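Local coordinates for YdhT protein (Bacillus subtilis, PDB 3CBW), which catalyses the random endo-hydrolysis of beta-1,4-mannosidic linkages in mannan, galactomannan and glucomannan as a secreted glycoside hydrolase of family 26, at residues 259-264 / 298-303; 114-119 / 149-154; 321-324 / 329-332. The protein carries 3 engineered substitutions. All blocks are in the same frame, centred on the assembly; numbering follows the deposited sequence.

Contact 1 (259-264 / 298-303); sequences NGYDQL and YPKTIY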
loop_
_atom_site.group_PDB
_atom_site.type_symbol
_atom_site.label_atom_id
_atom_site.label_comp_id
_atom_site.label_asym_id
_atom_site.label_seq_id
_atom_site.Cartn_x
_atom_site.Cartn_y
_atom_site.Cartn_z
ATOM N N ASN A 259 1.803 -13.139 -11.946
ATOM C CA ASN A 259 2.945 -13.840 -11.383
ATOM C C ASN A 259 3.311 -13.278 -10.016
ATOM O O ASN A 259 3.317 -12.058 -9.826
ATOM C CB ASN A 259 4.119 -13.687 -12.362
ATOM C CG ASN A 259 5.381 -14.388 -11.910
ATOM O OD1 ASN A 259 6.082 -13.917 -11.011
ATOM N ND2 ASN A 259 5.708 -15.502 -12.565
ATOM N N GLY A 260 3.605 -14.162 -9.065
ATOM C CA GLY A 260 4.213 -13.734 -7.805
ATOM C C GLY A 260 3.516 -14.193 -6.542
ATOM O O GLY A 260 4.080 -14.112 -5.451
ATOM N N TYR A 261 2.285 -14.671 -6.681
ATOM C CA TYR A 261 1.486 -15.090 -5.541
ATOM C C TYR A 261 2.140 -16.240 -4.769
ATOM O O TYR A 261 2.212 -16.212 -3.545
ATOM C CB TYR A 261 0.085 -15.466 -6.012
ATOM C CG TYR A 261 -0.788 -16.144 -4.994
ATOM C CD1 TYR A 261 -1.568 -15.400 -4.115
ATOM C CD2 TYR A 261 -0.855 -17.534 -4.925
ATOM C CE1 TYR A 261 -2.389 -16.016 -3.195
ATOM C CE2 TYR A 261 -1.658 -18.168 -3.997
ATOM C CZ TYR A 261 -2.423 -17.399 -3.138
ATOM O OH TYR A 261 -3.249 -17.996 -2.235
ATOM N N ASP A 262 2.614 -17.263 -5.479
ATOM C CA ASP A 262 3.240 -18.405 -4.818
ATOM C C ASP A 262 4.474 -17.980 -4.026
ATOM O O ASP A 262 4.614 -18.344 -2.864
ATOM C CB ASP A 262 3.640 -19.471 -5.842
ATOM C CG ASP A 262 2.446 -20.198 -6.435
ATOM O OD1 ASP A 262 1.369 -20.202 -5.811
ATOM O OD2 ASP A 262 2.618 -20.812 -7.516
ATOM N N GLN A 263 5.344 -17.207 -4.677
ATOM C CA GLN A 263 6.594 -16.686 -4.089
ATOM C C GLN A 263 6.343 -15.842 -2.839
ATOM O O GLN A 263 7.063 -15.946 -1.843
ATOM C CB GLN A 263 7.375 -15.811 -5.096
ATOM C CG GLN A 263 7.811 -16.450 -6.414
ATOM C CD GLN A 263 6.860 -16.129 -7.554
ATOM O OE1 GLN A 263 5.718 -16.611 -7.585
ATOM N NE2 GLN A 263 7.325 -15.319 -8.503
ATOM N N LEU A 264 5.331 -14.983 -2.887
ATOM C CA LEU A 264 5.067 -14.070 -1.772
ATOM C C LEU A 264 4.340 -14.743 -0.618
ATOM O O LEU A 264 4.712 -14.561 0.536
ATOM C CB LEU A 264 4.351 -12.805 -2.252
ATOM C CG LEU A 264 5.232 -11.914 -3.132
ATOM C CD1 LEU A 264 4.381 -10.816 -3.716
ATOM C CD2 LEU A 264 6.417 -11.329 -2.357
ATOM N N TYR A 298 -5.851 -17.255 -6.284
ATOM C CA TYR A 298 -5.173 -16.466 -5.242
ATOM C C TYR A 298 -5.995 -16.428 -3.945
ATOM O O TYR A 298 -6.264 -15.356 -3.406
ATOM C CB TYR A 298 -4.881 -15.027 -5.737
ATOM C CG TYR A 298 -4.520 -14.897 -7.208
ATOM C CD1 TYR A 298 -3.325 -15.417 -7.722
ATOM C CD2 TYR A 298 -5.371 -14.232 -8.089
ATOM C CE1 TYR A 298 -3.004 -15.283 -9.082
ATOM C CE2 TYR A 298 -5.056 -14.095 -9.441
ATOM C CZ TYR A 298 -3.883 -14.633 -9.929
ATOM O OH TYR A 298 -3.577 -14.503 -11.275
ATOM N N PRO A 299 -6.390 -17.596 -3.415
ATOM C CA PRO A 299 -7.353 -17.576 -2.319
ATOM C C PRO A 299 -6.875 -16.935 -1.008
ATOM O O PRO A 299 -7.710 -16.505 -0.209
ATOM C CB PRO A 299 -7.697 -19.062 -2.121
ATOM C CG PRO A 299 -6.485 -19.770 -2.615
ATOM C CD PRO A 299 -6.043 -18.977 -3.800
ATOM N N LYS A 300 -5.558 -16.869 -0.797
ATOM C CA LYS A 300 -5.017 -16.246 0.422
ATOM C C LYS A 300 -5.070 -14.712 0.401
ATOM O O LYS A 300 -4.740 -14.070 1.396
ATOM C CB LYS A 300 -3.591 -16.722 0.693
ATOM C CG LYS A 300 -3.489 -18.192 1.064
ATOM C CD LYS A 300 -2.044 -18.554 1.324
ATOM C CE LYS A 300 -1.919 -19.944 1.907
ATOM N NZ LYS A 300 -0.493 -20.207 2.246
ATOM N N THR A 301 -5.490 -14.132 -0.720
ATOM C CA THR A 301 -5.652 -12.679 -0.816
ATOM C C THR A 301 -6.562 -12.151 0.292
ATOM O O THR A 301 -7.696 -12.620 0.460
ATOM C CB THR A 301 -6.276 -12.296 -2.165
ATOM O OG1 THR A 301 -5.423 -12.740 -3.222
ATOM C CG2 THR A 301 -6.444 -10.794 -2.276
ATOM N N ILE A 302 -6.073 -11.170 1.043
ATOM C CA ILE A 302 -6.876 -10.557 2.103
ATOM C C ILE A 302 -7.498 -9.210 1.730
ATOM O O ILE A 302 -8.425 -8.774 2.393
ATOM C CB ILE A 302 -6.102 -10.431 3.440
ATOM C CG1 ILE A 302 -4.903 -9.489 3.323
ATOM C CG2 ILE A 302 -5.711 -11.829 3.955
ATOM C CD1 ILE A 302 -4.372 -9.027 4.678
ATOM N N TYR A 303 -6.981 -8.548 0.695
ATOM C CA TYR A 303 -7.577 -7.311 0.210
ATOM C C TYR A 303 -7.109 -7.012 -1.191
ATOM O O TYR A 303 -6.104 -7.554 -1.652
ATOM C CB TYR A 303 -7.310 -6.125 1.151
ATOM C CG TYR A 303 -5.976 -5.395 1.116
ATOM C CD1 TYR A 303 -5.695 -4.451 0.127
ATOM C CD2 TYR A 303 -5.071 -5.522 2.162
ATOM C CE1 TYR A 303 -4.500 -3.713 0.147
ATOM C CE2 TYR A 303 -3.887 -4.786 2.195
ATOM C CZ TYR A 303 -3.616 -3.886 1.191
ATOM O OH TYR A 303 -2.452 -3.147 1.243
#

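Contact 2 (114-119 / 149-154); sequences HLANPA and NAMLSK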
loop_
_atom_site.group_PDB
_atom_site.type_symbol
_atom_site.label_atom_id
_atom_site.label_comp_id
_atom_site.label_asym_id
_atom_site.label_seq_id
_atom_site.Cartn_x
_atom_site.Cartn_y
_atom_site.Cartn_z
ATOM N N HIS A 114 4.580 8.558 -3.241
ATOM C CA HIS A 114 5.343 8.810 -4.476
ATOM C C HIS A 114 6.461 9.811 -4.191
ATOM O O HIS A 114 6.432 10.955 -4.652
ATOM C CB HIS A 114 4.428 9.268 -5.601
ATOM C CG HIS A 114 3.666 8.140 -6.227
ATOM N ND1 HIS A 114 2.763 7.369 -5.524
ATOM C CD2 HIS A 114 3.695 7.634 -7.484
ATOM C CE1 HIS A 114 2.259 6.445 -6.326
ATOM N NE2 HIS A 114 2.803 6.589 -7.522
ATOM N N LEU A 115 7.462 9.371 -3.428
ATOM C CA LEU A 115 8.486 10.257 -2.889
ATOM C C LEU A 115 9.280 10.964 -3.961
ATOM O O LEU A 115 9.747 10.335 -4.917
ATOM C CB LEU A 115 9.475 9.476 -2.032
ATOM C CG LEU A 115 8.989 8.860 -0.723
ATOM C CD1 LEU A 115 10.132 8.030 -0.122
ATOM C CD2 LEU A 115 8.540 9.954 0.242
ATOM N N ALA A 116 9.468 12.268 -3.769
ATOM C CA ALA A 116 10.471 13.006 -4.531
ATOM C C ALA A 116 11.837 12.373 -4.295
ATOM O O ALA A 116 12.049 11.654 -3.307
ATOM C CB ALA A 116 10.464 14.470 -4.131
ATOM N N ASN A 117 12.760 12.654 -5.212
ATOM C CA ASN A 117 14.050 11.995 -5.284
ATOM C C ASN A 117 15.111 12.839 -4.594
ATOM O O ASN A 117 15.509 13.887 -5.113
ATOM C CB ASN A 117 14.392 11.828 -6.761
ATOM C CG ASN A 117 15.660 11.061 -7.010
ATOM O OD1 ASN A 117 16.499 10.884 -6.129
ATOM N ND2 ASN A 117 15.814 10.604 -8.257
ATOM N N PRO A 118 15.595 12.382 -3.429
ATOM C CA PRO A 118 16.540 13.206 -2.666
ATOM C C PRO A 118 17.951 13.265 -3.260
ATOM O O PRO A 118 18.807 13.954 -2.715
ATOM C CB PRO A 118 16.524 12.561 -1.280
ATOM C CG PRO A 118 16.188 11.134 -1.532
ATOM C CD PRO A 118 15.291 11.112 -2.739
ATOM N N ALA A 119 18.195 12.582 -4.375
ATOM C CA ALA A 119 19.439 12.814 -5.122
ATOM C C ALA A 119 19.411 14.182 -5.803
ATOM O O ALA A 119 20.451 14.671 -6.264
ATOM C CB ALA A 119 19.678 11.705 -6.145
ATOM N N ASN A 149 15.552 12.682 5.105
ATOM C CA ASN A 149 15.046 12.841 6.458
ATOM C C ASN A 149 14.047 13.979 6.623
ATOM O O ASN A 149 13.111 13.860 7.409
ATOM C CB ASN A 149 16.198 12.926 7.453
ATOM C CG ASN A 149 16.870 11.586 7.661
ATOM O OD1 ASN A 149 16.247 10.532 7.482
ATOM N ND2 ASN A 149 18.137 11.613 8.050
ATOM N N ALA A 150 14.201 15.052 5.845
ATOM C CA ALA A 150 13.221 16.138 5.847
ATOM C C ALA A 150 11.848 15.657 5.377
ATOM O O ALA A 150 10.810 16.024 5.943
ATOM C CB ALA A 150 13.697 17.309 4.994
ATOM N N MET A 151 11.835 14.834 4.334
ATOM C CA MET A 151 10.577 14.228 3.880
ATOM C C MET A 151 10.001 13.291 4.937
ATOM O O MET A 151 8.811 13.335 5.245
ATOM C CB MET A 151 10.782 13.457 2.574
ATOM C CG MET A 151 11.102 14.323 1.331
ATOM S SD MET A 151 11.057 13.435 -0.305
ATOM C CE MET A 151 12.358 12.210 -0.043
ATOM N N LEU A 152 10.846 12.428 5.483
ATOM C CA LEU A 152 10.371 11.464 6.466
ATOM C C LEU A 152 9.793 12.169 7.688
ATOM O O LEU A 152 8.804 11.714 8.253
ATOM C CB LEU A 152 11.486 10.501 6.877
ATOM C CG LEU A 152 12.108 9.639 5.765
ATOM C CD1 LEU A 152 13.111 8.662 6.353
ATOM C CD2 LEU A 152 11.045 8.901 4.953
ATOM N N SER A 153 10.410 13.272 8.108
ATOM C CA SER A 153 9.939 14.002 9.272
ATOM C C SER A 153 8.539 14.541 9.049
ATOM O O SER A 153 7.692 14.455 9.932
ATOM C CB SER A 153 10.895 15.143 9.607
ATOM O OG SER A 153 10.497 15.768 10.805
ATOM N N LYS A 154 8.286 15.094 7.865
ATOM C CA LYS A 154 6.973 15.645 7.573
ATOM C C LYS A 154 5.919 14.538 7.452
ATOM O O LYS A 154 4.791 14.696 7.904
ATOM C CB LYS A 154 7.025 16.510 6.310
ATOM C CG LYS A 154 5.809 17.386 6.137
ATOM C CD LYS A 154 5.956 18.334 4.961
ATOM C CE LYS A 154 4.692 19.143 4.796
ATOM N NZ LYS A 154 4.752 19.977 3.554
#

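Contact 3 (321-324 / 329-332); sequences ALYH and LNKG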
loop_
_atom_site.group_PDB
_atom_site.type_symbol
_atom_site.label_atom_id
_atom_site.label_comp_id
_atom_site.label_asym_id
_atom_site.label_seq_id
_atom_site.Cartn_x
_atom_site.Cartn_y
_atom_site.Cartn_z
ATOM N N ALA A 321 -20.636 -7.030 -9.562
ATOM C CA ALA A 321 -20.271 -8.414 -9.267
ATOM C C ALA A 321 -19.083 -8.481 -8.306
ATOM O O ALA A 321 -19.059 -9.328 -7.410
ATOM C CB ALA A 321 -19.984 -9.182 -10.542
ATOM N N LEU A 322 -18.111 -7.584 -8.489
ATOM C CA LEU A 322 -16.960 -7.470 -7.585
ATOM C C LEU A 322 -17.405 -7.124 -6.164
ATOM O O LEU A 322 -17.015 -7.789 -5.197
ATOM C CB LEU A 322 -15.995 -6.394 -8.097
ATOM C CG LEU A 322 -14.790 -6.050 -7.210
ATOM C CD1 LEU A 322 -13.804 -7.225 -7.170
ATOM C CD2 LEU A 322 -14.115 -4.789 -7.727
ATOM N N TYR A 323 -18.236 -6.098 -6.039
ATOM C CA TYR A 323 -18.620 -5.590 -4.732
ATOM C C TYR A 323 -19.664 -6.448 -4.030
ATOM O O TYR A 323 -19.747 -6.439 -2.805
ATOM C CB TYR A 323 -19.003 -4.103 -4.819
ATOM C CG TYR A 323 -17.792 -3.227 -4.639
ATOM C CD1 TYR A 323 -16.933 -2.936 -5.701
ATOM C CD2 TYR A 323 -17.481 -2.724 -3.378
ATOM C CE1 TYR A 323 -15.800 -2.156 -5.502
ATOM C CE2 TYR A 323 -16.361 -1.957 -3.169
ATOM C CZ TYR A 323 -15.520 -1.673 -4.231
ATOM O OH TYR A 323 -14.410 -0.896 -3.998
ATOM N N HIS A 324 -20.433 -7.218 -4.801
ATOM C CA HIS A 324 -21.475 -8.063 -4.219
ATOM C C HIS A 324 -21.080 -9.521 -4.092
ATOM O O HIS A 324 -21.861 -10.320 -3.577
ATOM C CB HIS A 324 -22.790 -7.922 -4.993
ATOM C CG HIS A 324 -23.389 -6.557 -4.881
ATOM N ND1 HIS A 324 -24.196 -6.185 -3.828
ATOM C CD2 HIS A 324 -23.265 -5.462 -5.667
ATOM C CE1 HIS A 324 -24.563 -4.926 -3.983
ATOM N NE2 HIS A 324 -24.018 -4.466 -5.095
ATOM N N LEU A 329 -15.508 -8.141 1.286
ATOM C CA LEU A 329 -15.844 -7.476 2.526
ATOM C C LEU A 329 -15.707 -5.971 2.319
ATOM O O LEU A 329 -14.628 -5.474 1.971
ATOM C CB LEU A 329 -14.906 -7.989 3.619
ATOM C CG LEU A 329 -15.200 -7.626 5.070
ATOM C CD1 LEU A 329 -14.516 -8.605 6.019
ATOM C CD2 LEU A 329 -14.813 -6.184 5.399
ATOM N N ASN A 330 -16.802 -5.247 2.546
ATOM C CA ASN A 330 -16.872 -3.823 2.260
ATOM C C ASN A 330 -16.903 -2.978 3.529
ATOM O O ASN A 330 -16.944 -3.510 4.643
ATOM C CB ASN A 330 -18.080 -3.549 1.362
ATOM C CG ASN A 330 -17.958 -4.259 0.036
ATOM O OD1 ASN A 330 -16.899 -4.242 -0.586
ATOM N ND2 ASN A 330 -19.022 -4.911 -0.394
ATOM N N LYS A 331 -16.831 -1.661 3.357
ATOM C CA LYS A 331 -16.891 -0.735 4.475
ATOM C C LYS A 331 -18.106 -1.064 5.340
ATOM O O LYS A 331 -19.205 -1.279 4.821
ATOM C CB LYS A 331 -16.998 0.695 3.951
ATOM C CG LYS A 331 -16.720 1.766 4.995
ATOM C CD LYS A 331 -17.054 3.154 4.457
ATOM C CE LYS A 331 -16.566 4.263 5.397
ATOM N NZ LYS A 331 -17.078 5.596 4.944
ATOM N N GLY A 332 -17.888 -1.113 6.649
ATOM C CA GLY A 332 -18.956 -1.425 7.607
ATOM C C GLY A 332 -19.025 -2.893 8.001
ATOM O O GLY A 332 -19.842 -3.267 8.855
#

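Contact 1 (259-264 / 298-303)
Y261 reaches across from the first turn of helix 261-265 and lays its ring over the backbone of Y298. The CA of Y298 stands over one face, 3.8 Å from the centroid of the Y261 ring, in a CH-pi contact that sits off-centre toward the rim. CB of Y298 follows, 3.7 Å from CE1 of Y261. Beyond it the Y298 ring turns its edge to the Y261 face, an edge-to-face pair with planes at 61°, in which CD1 of Y298 comes 3.8 Å from CG of Y261. At the far end of the ring, the backbone N of K300 donates to OH of Y261 (2.9 Å, N-H...O angle 159°). CD of P299 lies 3.3 Å from the same OH, and CB of K300 also packs on it while the rest of the extended lysine leads away. Y261 gets there because its CG is anti to the backbone N (chi1 170°), which throws the ring off the helix toward the turn. Were Y261 an alanine, the amide of K300 would probably lose its hydroxyl acceptor and a gap would open over Y298.

Behind this first shell, Y298 to T301 form a type I beta turn whose Y298 O accepts from both N and OG1 of T301, the latter at 2.8 Å. The hydroxyl of Y298 is bonded to A255 O and I258 N, and F271 and F273 meet Y261 and Y298, respectively, edge-to-face. The contact joins helix 261-265, between strands 245-252 and 271-278, to the turn that leads from helix 287-297 into strand 301-306 of the TIM barrel.

Contact 2 (114-119 / 149-154)
The loop that leaves barrel strand 108-114 is packed here against helix 143-163, and M151 is the helix residue that makes the touch. Its side chain runs out from the helix with CG anti to the carbonyl carbon, and the bend at chi3 (-61°) turns CE onto the carbonyl of A116. The terminal CE comes 3.3 Å from O of A116, while SD lies 4.0 Å from CB of A116. L115 points toward the helix, its CD2 meeting SD of M151 at 4.3 Å. CD of P118 stands 4.1 Å from CE of M151, the two side chains crossing at about a right angle.

An Asx turn shapes the loop: OD1 of N117 accepts from N of A119 at 3.0 Å, with the donor above the carbonyl plane. Outside the pair, W183 NE1 donates to L115 O, and R147 to P118 O. H114, at the start of the loop, is a probable substrate-binding residue and is bonded to D76.

Across the two segments the grip is entirely van der Waals: a buried thioether set against the A116 carbonyl and three apolar side chains, held by fit of shape and not by directed bonds.

Contact 3 (321-324 / 329-332)
With CG of N330 anti to its carbonyl carbon (chi1 -62°), the carboxamide swings across to helix 319-324 and meets both the backbone and the ring of Y323. The first torsion of Y323 in turn brings its ring in beside the amide. ND2 of N330 donates to O of Y323 at 2.9 Å, with an N-H...O angle of 155°. The nitrogen lies in the carbonyl plane, on a lone pair, and the acceptor lies almost exactly in the amide plane of N330, a well-aligned bond at both ends.

The other end of the amide turns to the ring. OD1 of N330 is 3.2 Å from CD2 of Y323 and 3.5 Å from CE2 of Y323, approaching obliquely, while the ring and amide planes are 21° apart. That oxygen has its main polar partner in S43, whose OG bonds to it; ND2 is in addition weakly bonded to Q68 OE1. With both amide ends engaged, the rotation of the carboxamide is fixed, and these buried polar atoms have partners.

Around the pair, the Y323 ring packs on I62 and T66 of helix 57-66 and on S43 of strand 41-49. L329, just before N330, pairs through its backbone with V41 and S43. Through N330 and the Y323 ring, helix 319-324 is held against strand 41-49 and helix 57-66.

In the fold
Starting from the N terminus, contact 2 comes first: it ties the loop after strand 108-114 to helix 143-163, closing a loop that carries helix 131-138. Contact 1 follows, closing a longer excursion through strand 271-278 and helix 287-297 and tying helix 261-265 to the turn before strand 301-306. Contact 3 is the last and shortest, a return of four residues that ties helix 319-324 to the end of strand 328-329 and the loop after it. The three follow in series, none enclosing or crossing another. Contact 2 lies on the opposite side of the chain's centre from contacts 1 and 3, about 30 and 35 Å away between centres; those two are neighbours, about 19 Å between centres, without touching.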